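PDB 6IEV: designed protein from Trypanosoma brucei, which has no known natural activity but, as a designed protein with a thioredoxin-like fold, probably serves to study how partly buried hydrophobic side chains affect thermal stability. Local coordinates for residues A[95-100]-A[113-118]. Residues are numbered along the deposited sequence; the frame is centred on the assembly and turned at random.
Sequences FVIEKG and DKLRVT
Strand 95-99 and helix 113-118 run nearly parallel, their axes 15° apart and 10.3 Å from each other at closest approach, with Phe95 and Leu115 the pair whose CA atoms lie nearest, 7.4 Å apart. Leu115 reaches from the helix with both of its branches to meet Phe95 and Ile97, which point toward it from the strand. Its CG stands anti to the backbone N (chi1 175°), and from CG the two methyls fork toward two strand residues. Leu115 CD2 lies obliquely against the Phe95 ring, 3.6 Å from Phe95 CD1, while Leu115 CD1 sits 3.8 Å from Phe95 CB. The same Leu115 CD1 also meets Ile97 CD1 at 3.9 Å. No hydrogen bond links the two segments, so apolar contact alone carries the joint. This is the alpha/beta layering of the thioredoxin fold: helix 112-123 packs on one face of the central sheet, reached from strand 94-99 through the hairpin with strand 102-108. Helix 53-66 shares that face, its Leu60 touching both Phe95 and Leu115. Further along, the extended chain of Ile97 (chi2 175°) puts Ile97 CD1 4.3 Å from Thr118 CG2, a loose contact. Thr118 OG1 turns back to its own helix, donating to Lys114 O at 2.7 Å from above the carbonyl plane, beside the regular bond from Thr118 N.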
loop_
_atom_site.group_PDB
_atom_site.type_symbol
_atom_site.label_atom_id
_atom_site.label_comp_id
_atom_site.label_asym_id
_atom_site.label_seq_id
_atom_site.Cartn_x
_atom_site.Cartn_y
_atom_site.Cartn_z
ATOM N N PHE A 95 -2.197 -11.988 -16.742
ATOM C CA PHE A 95 -2.441 -10.592 -16.446
ATOM C C PHE A 95 -1.964 -9.732 -17.603
ATOM O O PHE A 95 -0.865 -9.932 -18.116
ATOM C CB PHE A 95 -1.706 -10.191 -15.173
ATOM C CG PHE A 95 -2.184 -10.915 -13.953
ATOM C CD1 PHE A 95 -3.243 -10.414 -13.217
ATOM C CD2 PHE A 95 -1.583 -12.101 -13.547
ATOM C CE1 PHE A 95 -3.695 -11.071 -12.091
ATOM C CE2 PHE A 95 -2.024 -12.766 -12.416
ATOM C CZ PHE A 95 -3.087 -12.253 -11.691
ATOM N N VAL A 96 -2.775 -8.752 -17.986
ATOM C CA VAL A 96 -2.410 -7.766 -18.996
ATOM C C VAL A 96 -2.503 -6.381 -18.368
ATOM O O VAL A 96 -3.462 -6.085 -17.643
ATOM C CB VAL A 96 -3.323 -7.855 -20.230
ATOM C CG1 VAL A 96 -3.019 -6.715 -21.196
ATOM C CG2 VAL A 96 -3.169 -9.230 -20.923
ATOM N N ILE A 97 -1.502 -5.547 -18.615
ATOM C CA ILE A 97 -1.509 -4.169 -18.144
ATOM C C ILE A 97 -1.652 -3.255 -19.347
ATOM O O ILE A 97 -0.848 -3.328 -20.282
ATOM C CB ILE A 97 -0.247 -3.837 -17.336
ATOM C CG1 ILE A 97 -0.099 -4.843 -16.199
ATOM C CG2 ILE A 97 -0.332 -2.418 -16.784
ATOM C CD1 ILE A 97 1.177 -4.673 -15.406
ATOM N N GLU A 98 -2.651 -2.374 -19.312
ATOM C CA GLU A 98 -2.956 -1.511 -20.438
ATOM C C GLU A 98 -3.076 -0.065 -19.986
ATOM O O GLU A 98 -3.422 0.222 -18.836
ATOM C CB GLU A 98 -4.253 -1.932 -21.124
ATOM C CG GLU A 98 -4.142 -3.256 -21.874
ATOM C CD GLU A 98 -4.743 -3.195 -23.264
ATOM O OE1 GLU A 98 -4.100 -3.689 -24.214
ATOM O OE2 GLU A 98 -5.858 -2.650 -23.403
ATOM N N LYS A 99 -2.824 0.845 -20.920
ATOM C CA LYS A 99 -3.069 2.264 -20.710
ATOM C C LYS A 99 -3.404 2.875 -22.059
ATOM O O LYS A 99 -2.695 2.626 -23.036
ATOM C CB LYS A 99 -1.856 2.951 -20.080
ATOM C CG LYS A 99 -1.980 4.453 -19.936
ATOM C CD LYS A 99 -0.925 4.994 -18.971
ATOM C CE LYS A 99 -0.443 6.383 -19.393
ATOM N NZ LYS A 99 -1.508 7.420 -19.284
ATOM N N GLY A 100 -4.512 3.603 -22.124
ATOM C CA GLY A 100 -4.937 4.174 -23.398
ATOM C C GLY A 100 -5.048 3.165 -24.519
ATOM O O GLY A 100 -4.665 3.456 -25.663
ATOM N N ASP A 113 2.608 -11.882 -7.168
ATOM C CA ASP A 113 3.801 -11.137 -6.723
ATOM C C ASP A 113 4.570 -10.581 -7.904
ATOM O O ASP A 113 4.953 -9.407 -7.902
ATOM C CB ASP A 113 4.826 -11.978 -5.954
ATOM C CG ASP A 113 5.344 -11.249 -4.746
ATOM O OD1 ASP A 113 4.985 -10.050 -4.630
ATOM O OD2 ASP A 113 6.271 -11.720 -4.093
ATOM N N LYS A 114 4.675 -11.355 -8.980
ATOM C CA LYS A 114 5.290 -10.830 -10.179
ATOM C C LYS A 114 4.500 -9.669 -10.716
ATOM O O LYS A 114 5.074 -8.694 -11.216
ATOM C CB LYS A 114 5.250 -11.864 -11.285
ATOM C CG LYS A 114 6.271 -11.747 -12.354
ATOM C CD LYS A 114 7.248 -12.891 -12.315
ATOM C CE LYS A 114 8.667 -12.524 -12.795
ATOM N NZ LYS A 114 9.408 -13.844 -12.725
ATOM N N LEU A 115 3.178 -9.754 -10.591
ATOM C CA LEU A 115 2.332 -8.732 -11.174
ATOM C C LEU A 115 2.560 -7.393 -10.495
ATOM O O LEU A 115 2.782 -6.380 -11.167
ATOM C CB LEU A 115 0.863 -9.153 -11.097
ATOM C CG LEU A 115 0.089 -7.957 -11.614
ATOM C CD1 LEU A 115 0.324 -7.778 -13.125
ATOM C CD2 LEU A 115 -1.382 -8.030 -11.294
ATOM N N ARG A 116 2.554 -7.374 -9.161
ATOM C CA ARG A 116 2.821 -6.122 -8.450
ATOM C C ARG A 116 4.209 -5.578 -8.787
ATOM O O ARG A 116 4.371 -4.374 -9.027
ATOM C CB ARG A 116 2.648 -6.323 -6.947
ATOM C CG ARG A 116 2.639 -5.003 -6.192
ATOM C CD ARG A 116 2.237 -5.208 -4.759
ATOM N NE ARG A 116 2.208 -3.937 -4.037
ATOM C CZ ARG A 116 1.657 -3.764 -2.839
ATOM N NH1 ARG A 116 1.072 -4.776 -2.213
ATOM N NH2 ARG A 116 1.694 -2.571 -2.267
ATOM N N VAL A 117 5.221 -6.451 -8.826
ATOM C CA VAL A 117 6.573 -6.007 -9.174
ATOM C C VAL A 117 6.590 -5.400 -10.566
ATOM O O VAL A 117 7.149 -4.319 -10.791
ATOM C CB VAL A 117 7.568 -7.172 -9.057
ATOM C CG1 VAL A 117 8.915 -6.752 -9.587
ATOM C CG2 VAL A 117 7.670 -7.636 -7.613
ATOM N N THR A 118 5.960 -6.085 -11.522
ATOM C CA THR A 118 5.920 -5.583 -12.892
ATOM C C THR A 118 5.227 -4.234 -12.955
ATOM O O THR A 118 5.677 -3.318 -13.660
ATOM C CB THR A 118 5.183 -6.581 -13.790
ATOM O OG1 THR A 118 5.789 -7.870 -13.673
ATOM C CG2 THR A 118 5.193 -6.110 -15.240
#